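Local coordinates for EvdO1 (Micromonospora carbonacea, PDB 4XBZ), which probably catalyses an oxidative cyclization in orthosomycin biosynthesis, as a metal-dependent oxygenase with a double-stranded beta-helix core, at residues 34-40 with 57-63; 81-85 with 103-108. One frame throughout, in Å; residues are numbered along the deposited sequence.

Contact 1: 34-40 with 57-63; sequences IAECDIR and VLVVRGL
Strands 36-38 and 57-61 are the two parallel strands of a beta-alpha-beta unit, pairing Glu36 with Val59 and Cys37 with Val60. Val59 is held through both backbone polar atoms: its N donates to Ala35 O (3.1 Å), and its O accepts from Cys37 N (2.7 Å). Arg61 N then bonds to Cys37 O. On the Glu36 face, Arg61 bends at chi2 (-66°) and grips the carboxylate side-on in a salt bridge, NE to Glu36 OE1 (3.0 Å) and NH2 to Glu36 OE2 (2.7 Å). Both nitrogens come from above the carboxylate, whose plane stands 76° from the guanidinium. Arg61 NH1 turns instead to a salt bridge with Asp234 and a hydrogen bond to Val229 O. Val59 CG1 lies 3.5 Å above the Arg61 guanidinium plane, toward its rim, while Val59 CG2 meets Ile34 CG2 at 3.5 Å. Beyond the strands, Arg40 reaches out extended and directs NE and NH2 to the single acceptor Leu63 O, NH2 at 3.1 Å. A water bridges Asp38 OD2, Arg40 N and Arg61 O. Helix 46-55 packs on Ala35, Cys37 and Leu58, completing a beta-alpha-beta crossover at the margin of the double-stranded beta-helix.

Contact 2: 81-85 with 103-108; sequences DRAWS and AAPVRI
Helix 66-86 packs here against the start of strand 105-109, on the main sheet of the double-stranded beta-helix fold, through a CH-pi contact between Trp84 and Pro105. The short axes pass 9.5 Å apart at 123°, and the contact is carried by side chains and the loop leading into the strand. Pro105 CD sits over one face of the indole, 3.5 Å from the centroid of the Trp84 six-membered ring and only 15° off its normal. With CG of Trp84 anti to its carbonyl carbon (chi1 -77°), the ring swings from the helix across the proline, and the two side chains meet at about a right angle. The far end of the indole reaches the preceding loop, where Trp84 CH2 touches Ala104 CB at 3.5 Å. The preceding residue on the helix, Ala83, points its methyl at the strand: CB lies 4.1 Å from Pro105 CG and 4.2 Å from Ile108 CD1. Replacing Pro105 with a glycine would probably leave the indole face without its CH partner and open a gap beside the Ala83 methyl. Pro105 also packs on Thr92 and Trp94 of the neighbouring strand 92-94, against which Val106 and Arg107 form a classic beta bulge, both facing Val93. At the loop leading into strand 105-109, Trp84 CZ3 comes within 3.7 Å of Ala103 O.

In the fold
The two contacts come in series along the chain, contact 1 closing before contact 2 opens, with helix 66-86 the next element after strand 57-61. Their centres lie 30 Å apart on opposite sides of the chain's centre, and their nearest atoms are about 16 Å apart. Both reach the same mixed sheet, near its two ends: contact 1 pairs outermost strand 36-38 with 57-61, whereas contact 2 sets a helix on strand 105-109, neighbour of outermost strand 92-94. Strands 235-239, 179-184, 256-263 and 139-147 lie between them. The nickel ion held by His160, Asp162 and His244 is about 11 Å from the side chain of Val57, and neither contact supplies a nickel ligand.

Contact 1: 34-40 with 57-63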
ATOM      1  N   ILE A  34      -1.952  -3.279 -18.936  1.00 36.68           N
ATOM      2  CA  ILE A  34      -1.562  -2.366 -17.859  1.00 32.95           C
ATOM      3  C   ILE A  34      -2.601  -1.266 -17.675  1.00 32.06           C
ATOM      4  O   ILE A  34      -2.931  -0.548 -18.624  1.00 31.43           O
ATOM      5  CB  ILE A  34      -0.193  -1.714 -18.126  1.00 33.69           C
ATOM      6  CG1 ILE A  34       0.874  -2.792 -18.333  1.00 36.17           C
ATOM      7  CG2 ILE A  34       0.193  -0.767 -16.973  1.00 31.91           C
ATOM      8  CD1 ILE A  34       2.285  -2.273 -18.634  1.00 27.91           C
ATOM      9  N   ALA A  35      -3.119  -1.136 -16.460  1.00 25.48           N
ATOM     10  CA  ALA A  35      -4.093  -0.095 -16.169  1.00 27.97           C
ATOM     11  C   ALA A  35      -3.453   1.285 -16.310  1.00 29.92           C
ATOM     12  O   ALA A  35      -2.244   1.445 -16.120  1.00 29.51           O
ATOM     13  CB  ALA A  35      -4.677  -0.274 -14.768  1.00 27.03           C
ATOM     14  N   GLU A  36      -4.266   2.274 -16.652  1.00 27.82           N
ATOM     15  CA  GLU A  36      -3.776   3.620 -16.874  1.00 29.77           C
ATOM     16  C   GLU A  36      -4.516   4.615 -15.990  1.00 36.04           C
ATOM     17  O   GLU A  36      -5.745   4.547 -15.809  1.00 33.55           O
ATOM     18  CB  GLU A  36      -3.899   4.002 -18.361  1.00 32.05           C
ATOM     19  CG  GLU A  36      -3.032   3.131 -19.293  1.00 33.11           C
ATOM     20  CD  GLU A  36      -2.995   3.618 -20.752  1.00 35.25           C
ATOM     21  OE1 GLU A  36      -3.473   4.740 -21.034  1.00 38.42           O
ATOM     22  OE2 GLU A  36      -2.478   2.875 -21.618  1.00 30.53           O
ATOM     23  N   CYS A  37      -3.750   5.532 -15.419  1.00 35.37           N
ATOM     24  CA  CYS A  37      -4.311   6.569 -14.570  1.00 35.30           C
ATOM     25  C   CYS A  37      -4.048   7.935 -15.170  1.00 34.53           C
ATOM     26  O   CYS A  37      -2.902   8.386 -15.216  1.00 30.34           O
ATOM     27  CB  CYS A  37      -3.721   6.494 -13.163  1.00 30.47           C
ATOM     28  SG  CYS A  37      -4.026   7.982 -12.215  1.00 34.93           S
ATOM     29  N   ASP A  38      -5.107   8.587 -15.641  1.00 36.69           N
ATOM     30  CA  ASP A  38      -4.986   9.959 -16.116  1.00 38.25           C
ATOM     31  C   ASP A  38      -5.028  10.865 -14.895  1.00 39.91           C
ATOM     32  O   ASP A  38      -6.084  11.396 -14.538  1.00 38.29           O
ATOM     33  CB  ASP A  38      -6.097  10.322 -17.110  1.00 40.53           C
ATOM     34  CG  ASP A  38      -5.657  11.395 -18.115  1.00 53.73           C
ATOM     35  OD1 ASP A  38      -5.407  11.041 -19.295  1.00 59.02           O
ATOM     36  OD2 ASP A  38      -5.535  12.586 -17.725  1.00 46.97           O
ATOM     37  N   ILE A  39      -3.868  11.042 -14.270  1.00 34.18           N
ATOM     38  CA  ILE A  39      -3.802  11.602 -12.930  1.00 33.92           C
ATOM     39  C   ILE A  39      -4.373  13.008 -12.829  1.00 34.98           C
ATOM     40  O   ILE A  39      -4.953  13.375 -11.811  1.00 37.30           O
ATOM     41  CB  ILE A  39      -2.352  11.606 -12.399  1.00 32.68           C
ATOM     42  CG1 ILE A  39      -2.344  11.972 -10.913  1.00 35.25           C
ATOM     43  CG2 ILE A  39      -1.438  12.523 -13.227  1.00 35.09           C
ATOM     44  CD1 ILE A  39      -3.223  11.055 -10.081  1.00 32.24           C
ATOM     45  N   ARG A  40      -4.234  13.794 -13.886  1.00 36.22           N
ATOM     46  CA  ARG A  40      -4.704  15.174 -13.831  1.00 40.47           C
ATOM     47  C   ARG A  40      -6.174  15.248 -14.199  1.00 39.98           C
ATOM     48  O   ARG A  40      -6.831  16.250 -13.934  1.00 42.49           O
ATOM     49  CB  ARG A  40      -3.869  16.072 -14.738  1.00 33.49           C
ATOM     50  CG  ARG A  40      -2.459  16.307 -14.198  1.00 32.27           C
ATOM     51  CD  ARG A  40      -1.601  17.074 -15.189  1.00 33.68           C
ATOM     52  NE  ARG A  40      -0.262  17.306 -14.667  1.00 33.34           N
ATOM     53  CZ  ARG A  40       0.055  18.338 -13.895  1.00 34.22           C
ATOM     54  NH1 ARG A  40      -0.885  19.219 -13.563  1.00 33.23           N
ATOM     55  NH2 ARG A  40       1.301  18.485 -13.457  1.00 28.37           N
ATOM     56  N   VAL A  57       2.142  -3.250 -11.511  1.00 22.67           N
ATOM     57  CA  VAL A  57       2.496  -2.254 -12.511  1.00 23.09           C
ATOM     58  C   VAL A  57       1.322  -1.285 -12.740  1.00 24.02           C
ATOM     59  O   VAL A  57       0.160  -1.668 -12.610  1.00 24.27           O
ATOM     60  CB  VAL A  57       2.926  -2.962 -13.832  1.00 26.29           C
ATOM     61  CG1 VAL A  57       1.720  -3.373 -14.652  1.00 31.63           C
ATOM     62  CG2 VAL A  57       3.861  -2.105 -14.641  1.00 26.72           C
ATOM     63  N   LEU A  58       1.634  -0.022 -13.029  1.00 24.77           N
ATOM     64  CA  LEU A  58       0.630   1.015 -13.286  1.00 21.99           C
ATOM     65  C   LEU A  58       1.193   2.152 -14.134  1.00 24.01           C
ATOM     66  O   LEU A  58       2.236   2.732 -13.792  1.00 25.46           O
ATOM     67  CB  LEU A  58       0.088   1.599 -11.971  1.00 23.08           C
ATOM     68  CG  LEU A  58      -0.856   2.791 -12.134  1.00 22.58           C
ATOM     69  CD1 LEU A  58      -2.136   2.344 -12.827  1.00 24.55           C
ATOM     70  CD2 LEU A  58      -1.170   3.498 -10.815  1.00 22.55           C
ATOM     71  N   VAL A  59       0.503   2.464 -15.234  1.00 27.06           N
ATOM     72  CA  VAL A  59       0.834   3.620 -16.073  1.00 24.95           C
ATOM     73  C   VAL A  59       0.089   4.862 -15.611  1.00 27.77           C
ATOM     74  O   VAL A  59      -1.129   4.837 -15.436  1.00 28.32           O
ATOM     75  CB  VAL A  59       0.486   3.393 -17.563  1.00 27.04           C
ATOM     76  CG1 VAL A  59       0.612   4.694 -18.349  1.00 25.42           C
ATOM     77  CG2 VAL A  59       1.369   2.338 -18.160  1.00 29.23           C
ATOM     78  N   VAL A  60       0.833   5.941 -15.415  1.00 29.29           N
ATOM     79  CA  VAL A  60       0.256   7.235 -15.091  1.00 26.42           C
ATOM     80  C   VAL A  60       0.501   8.216 -16.246  1.00 33.76           C
ATOM     81  O   VAL A  60       1.655   8.627 -16.481  1.00 31.79           O
ATOM     82  CB  VAL A  60       0.862   7.799 -13.808  1.00 26.96           C
ATOM     83  CG1 VAL A  60       0.320   9.194 -13.535  1.00 29.13           C
ATOM     84  CG2 VAL A  60       0.597   6.852 -12.625  1.00 29.44           C
ATOM     85  N   ARG A  61      -0.563   8.587 -16.961  1.00 30.49           N
ATOM     86  CA  ARG A  61      -0.450   9.496 -18.111  1.00 37.20           C
ATOM     87  C   ARG A  61      -0.419  10.959 -17.681  1.00 35.24           C
ATOM     88  O   ARG A  61      -1.091  11.342 -16.727  1.00 33.65           O
ATOM     89  CB  ARG A  61      -1.609   9.299 -19.101  1.00 33.51           C
ATOM     90  CG  ARG A  61      -1.755   7.896 -19.661  1.00 32.39           C
ATOM     91  CD  ARG A  61      -0.586   7.483 -20.535  1.00 34.14           C
ATOM     92  NE  ARG A  61      -0.843   6.173 -21.147  1.00 32.52           N
ATOM     93  CZ  ARG A  61       0.044   5.477 -21.856  1.00 32.09           C
ATOM     94  NH1 ARG A  61       1.271   5.961 -22.063  1.00 25.91           N
ATOM     95  NH2 ARG A  61      -0.299   4.288 -22.353  1.00 27.99           N
ATOM     96  N   GLY A  62       0.366  11.768 -18.390  1.00 33.59           N
ATOM     97  CA  GLY A  62       0.399  13.208 -18.165  1.00 34.90           C
ATOM     98  C   GLY A  62       0.811  13.698 -16.783  1.00 33.20           C
ATOM     99  O   GLY A  62       0.227  14.650 -16.263  1.00 34.34           O
ATOM    100  N   LEU A  63       1.815  13.063 -16.187  1.00 30.33           N
ATOM    101  CA  LEU A  63       2.317  13.497 -14.884  1.00 32.28           C
ATOM    102  C   LEU A  63       2.851  14.929 -14.947  1.00 33.38           C
ATOM    103  O   LEU A  63       2.563  15.749 -14.080  1.00 36.67           O
ATOM    104  CB  LEU A  63       3.412  12.551 -14.375  1.00 26.84           C
ATOM    105  CG  LEU A  63       4.109  13.010 -13.087  1.00 32.62           C
ATOM    106  CD1 LEU A  63       3.174  12.950 -11.905  1.00 27.61           C
ATOM    107  CD2 LEU A  63       5.386  12.210 -12.821  1.00 30.56           C
TER
HETATM  108  O   HOH W   1      -2.982  13.376 -16.695  1.00 37.87           O

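Contact 2: 81-85 with 103-108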
ATOM      1  N   ASP A  81      25.634  14.684 -21.766  1.00 33.96           N
ATOM      2  CA  ASP A  81      26.749  15.387 -22.409  1.00 40.27           C
ATOM      3  C   ASP A  81      27.965  15.394 -21.474  1.00 38.62           C
ATOM      4  O   ASP A  81      29.104  15.189 -21.907  1.00 31.51           O
ATOM      5  CB  ASP A  81      26.336  16.817 -22.805  1.00 38.86           C
ATOM      6  CG  ASP A  81      27.420  17.556 -23.587  1.00 48.26           C
ATOM      7  OD1 ASP A  81      28.198  16.910 -24.325  1.00 49.39           O
ATOM      8  OD2 ASP A  81      27.489  18.799 -23.469  1.00 57.18           O
ATOM      9  N   ARG A  82      27.705  15.584 -20.180  1.00 37.61           N
ATOM     10  CA  ARG A  82      28.758  15.576 -19.170  1.00 34.35           C
ATOM     11  C   ARG A  82      29.464  14.229 -19.091  1.00 34.76           C
ATOM     12  O   ARG A  82      30.693  14.169 -19.017  1.00 36.69           O
ATOM     13  CB  ARG A  82      28.174  15.940 -17.806  1.00 38.02           C
ATOM     14  CG  ARG A  82      29.026  15.527 -16.614  1.00 34.23           C
ATOM     15  CD  ARG A  82      28.333  15.905 -15.309  1.00 36.72           C
ATOM     16  NE  ARG A  82      29.175  15.654 -14.147  1.00 38.12           N
ATOM     17  CZ  ARG A  82      28.828  15.961 -12.902  1.00 43.99           C
ATOM     18  NH1 ARG A  82      27.651  16.538 -12.657  1.00 42.62           N
ATOM     19  NH2 ARG A  82      29.657  15.691 -11.902  1.00 43.70           N
ATOM     20  N   ALA A  83      28.689  13.150 -19.125  1.00 29.55           N
ATOM     21  CA  ALA A  83      29.259  11.818 -18.989  1.00 31.40           C
ATOM     22  C   ALA A  83      30.223  11.517 -20.124  1.00 36.19           C
ATOM     23  O   ALA A  83      31.284  10.939 -19.902  1.00 37.24           O
ATOM     24  CB  ALA A  83      28.160  10.770 -18.933  1.00 30.25           C
ATOM     25  N   TRP A  84      29.852  11.926 -21.335  1.00 34.54           N
ATOM     26  CA  TRP A  84      30.696  11.750 -22.504  1.00 34.12           C
ATOM     27  C   TRP A  84      31.961  12.596 -22.448  1.00 36.86           C
ATOM     28  O   TRP A  84      33.051  12.120 -22.781  1.00 38.73           O
ATOM     29  CB  TRP A  84      29.928  12.098 -23.778  1.00 39.64           C
ATOM     30  CG  TRP A  84      28.959  11.062 -24.239  1.00 37.29           C
ATOM     31  CD1 TRP A  84      27.596  11.166 -24.265  1.00 35.63           C
ATOM     32  CD2 TRP A  84      29.272   9.767 -24.760  1.00 38.21           C
ATOM     33  NE1 TRP A  84      27.043  10.025 -24.782  1.00 34.10           N
ATOM     34  CE2 TRP A  84      28.048   9.144 -25.091  1.00 39.85           C
ATOM     35  CE3 TRP A  84      30.461   9.076 -24.984  1.00 34.61           C
ATOM     36  CZ2 TRP A  84      27.983   7.858 -25.638  1.00 37.36           C
ATOM     37  CZ3 TRP A  84      30.394   7.798 -25.519  1.00 40.23           C
ATOM     38  CH2 TRP A  84      29.165   7.204 -25.841  1.00 35.77           C
ATOM     39  N   SER A  85      31.809  13.856 -22.052  1.00 37.64           N
ATOM     40  CA  SER A  85      32.941  14.778 -21.974  1.00 38.91           C
ATOM     41  C   SER A  85      34.044  14.269 -21.051  1.00 45.72           C
ATOM     42  O   SER A  85      35.221  14.466 -21.334  1.00 47.11           O
ATOM     43  CB  SER A  85      32.498  16.161 -21.483  1.00 35.68           C
ATOM     44  OG  SER A  85      31.552  16.752 -22.355  1.00 45.83           O
ATOM     45  N   ALA A 103      32.801   1.933 -26.023  1.00 42.49           N
ATOM     46  CA  ALA A 103      32.312   2.063 -24.650  1.00 42.02           C
ATOM     47  C   ALA A 103      31.348   3.247 -24.542  1.00 36.40           C
ATOM     48  O   ALA A 103      31.608   4.312 -25.092  1.00 36.72           O
ATOM     49  CB  ALA A 103      33.480   2.232 -23.675  1.00 40.95           C
ATOM     50  N   ALA A 104      30.227   3.062 -23.855  1.00 36.80           N
ATOM     51  CA  ALA A 104      29.271   4.152 -23.688  1.00 33.60           C
ATOM     52  C   ALA A 104      28.703   4.165 -22.272  1.00 34.82           C
ATOM     53  O   ALA A 104      28.743   3.151 -21.586  1.00 34.10           O
ATOM     54  CB  ALA A 104      28.173   4.032 -24.702  1.00 32.69           C
ATOM     55  N   PRO A 105      28.206   5.328 -21.814  1.00 36.88           N
ATOM     56  CA  PRO A 105      27.513   5.388 -20.521  1.00 33.23           C
ATOM     57  C   PRO A 105      26.039   5.018 -20.682  1.00 34.58           C
ATOM     58  O   PRO A 105      25.452   5.365 -21.706  1.00 32.88           O
ATOM     59  CB  PRO A 105      27.666   6.853 -20.108  1.00 32.04           C
ATOM     60  CG  PRO A 105      27.688   7.595 -21.437  1.00 37.76           C
ATOM     61  CD  PRO A 105      28.333   6.661 -22.438  1.00 33.33           C
ATOM     62  N   VAL A 106      25.458   4.338 -19.696  1.00 32.80           N
ATOM     63  CA  VAL A 106      24.069   3.901 -19.795  1.00 31.92           C
ATOM     64  C   VAL A 106      23.240   4.343 -18.585  1.00 32.10           C
ATOM     65  O   VAL A 106      22.002   4.282 -18.620  1.00 24.69           O
ATOM     66  CB  VAL A 106      23.966   2.358 -19.944  1.00 31.17           C
ATOM     67  CG1 VAL A 106      24.440   1.919 -21.336  1.00 36.97           C
ATOM     68  CG2 VAL A 106      24.766   1.660 -18.866  1.00 25.60           C
ATOM     69  N   ARG A 107      23.920   4.785 -17.526  1.00 30.49           N
ATOM     70  CA  ARG A 107      23.226   5.225 -16.323  1.00 30.31           C
ATOM     71  C   ARG A 107      24.056   6.203 -15.514  1.00 26.59           C
ATOM     72  O   ARG A 107      25.248   5.992 -15.277  1.00 32.02           O
ATOM     73  CB  ARG A 107      22.842   4.013 -15.462  1.00 33.11           C
ATOM     74  CG  ARG A 107      22.031   4.314 -14.201  1.00 30.06           C
ATOM     75  CD  ARG A 107      21.751   3.013 -13.441  1.00 29.08           C
ATOM     76  NE  ARG A 107      21.322   3.228 -12.055  1.00 35.86           N
ATOM     77  CZ  ARG A 107      20.213   2.717 -11.507  1.00 38.07           C
ATOM     78  NH1 ARG A 107      19.389   1.965 -12.235  1.00 35.83           N
ATOM     79  NH2 ARG A 107      19.913   2.970 -10.232  1.00 29.57           N
ATOM     80  N   ILE A 108      23.406   7.276 -15.083  1.00 26.95           N
ATOM     81  CA  ILE A 108      24.017   8.253 -14.184  1.00 31.95           C
ATOM     82  C   ILE A 108      23.293   8.227 -12.815  1.00 28.08           C
ATOM     83  O   ILE A 108      22.076   8.342 -12.756  1.00 26.21           O
ATOM     84  CB  ILE A 108      23.981   9.674 -14.815  1.00 25.63           C
ATOM     85  CG1 ILE A 108      24.821   9.699 -16.091  1.00 26.92           C
ATOM     86  CG2 ILE A 108      24.485  10.728 -13.853  1.00 20.82           C
ATOM     87  CD1 ILE A 108      24.475  10.815 -17.023  1.00 26.47           C
TER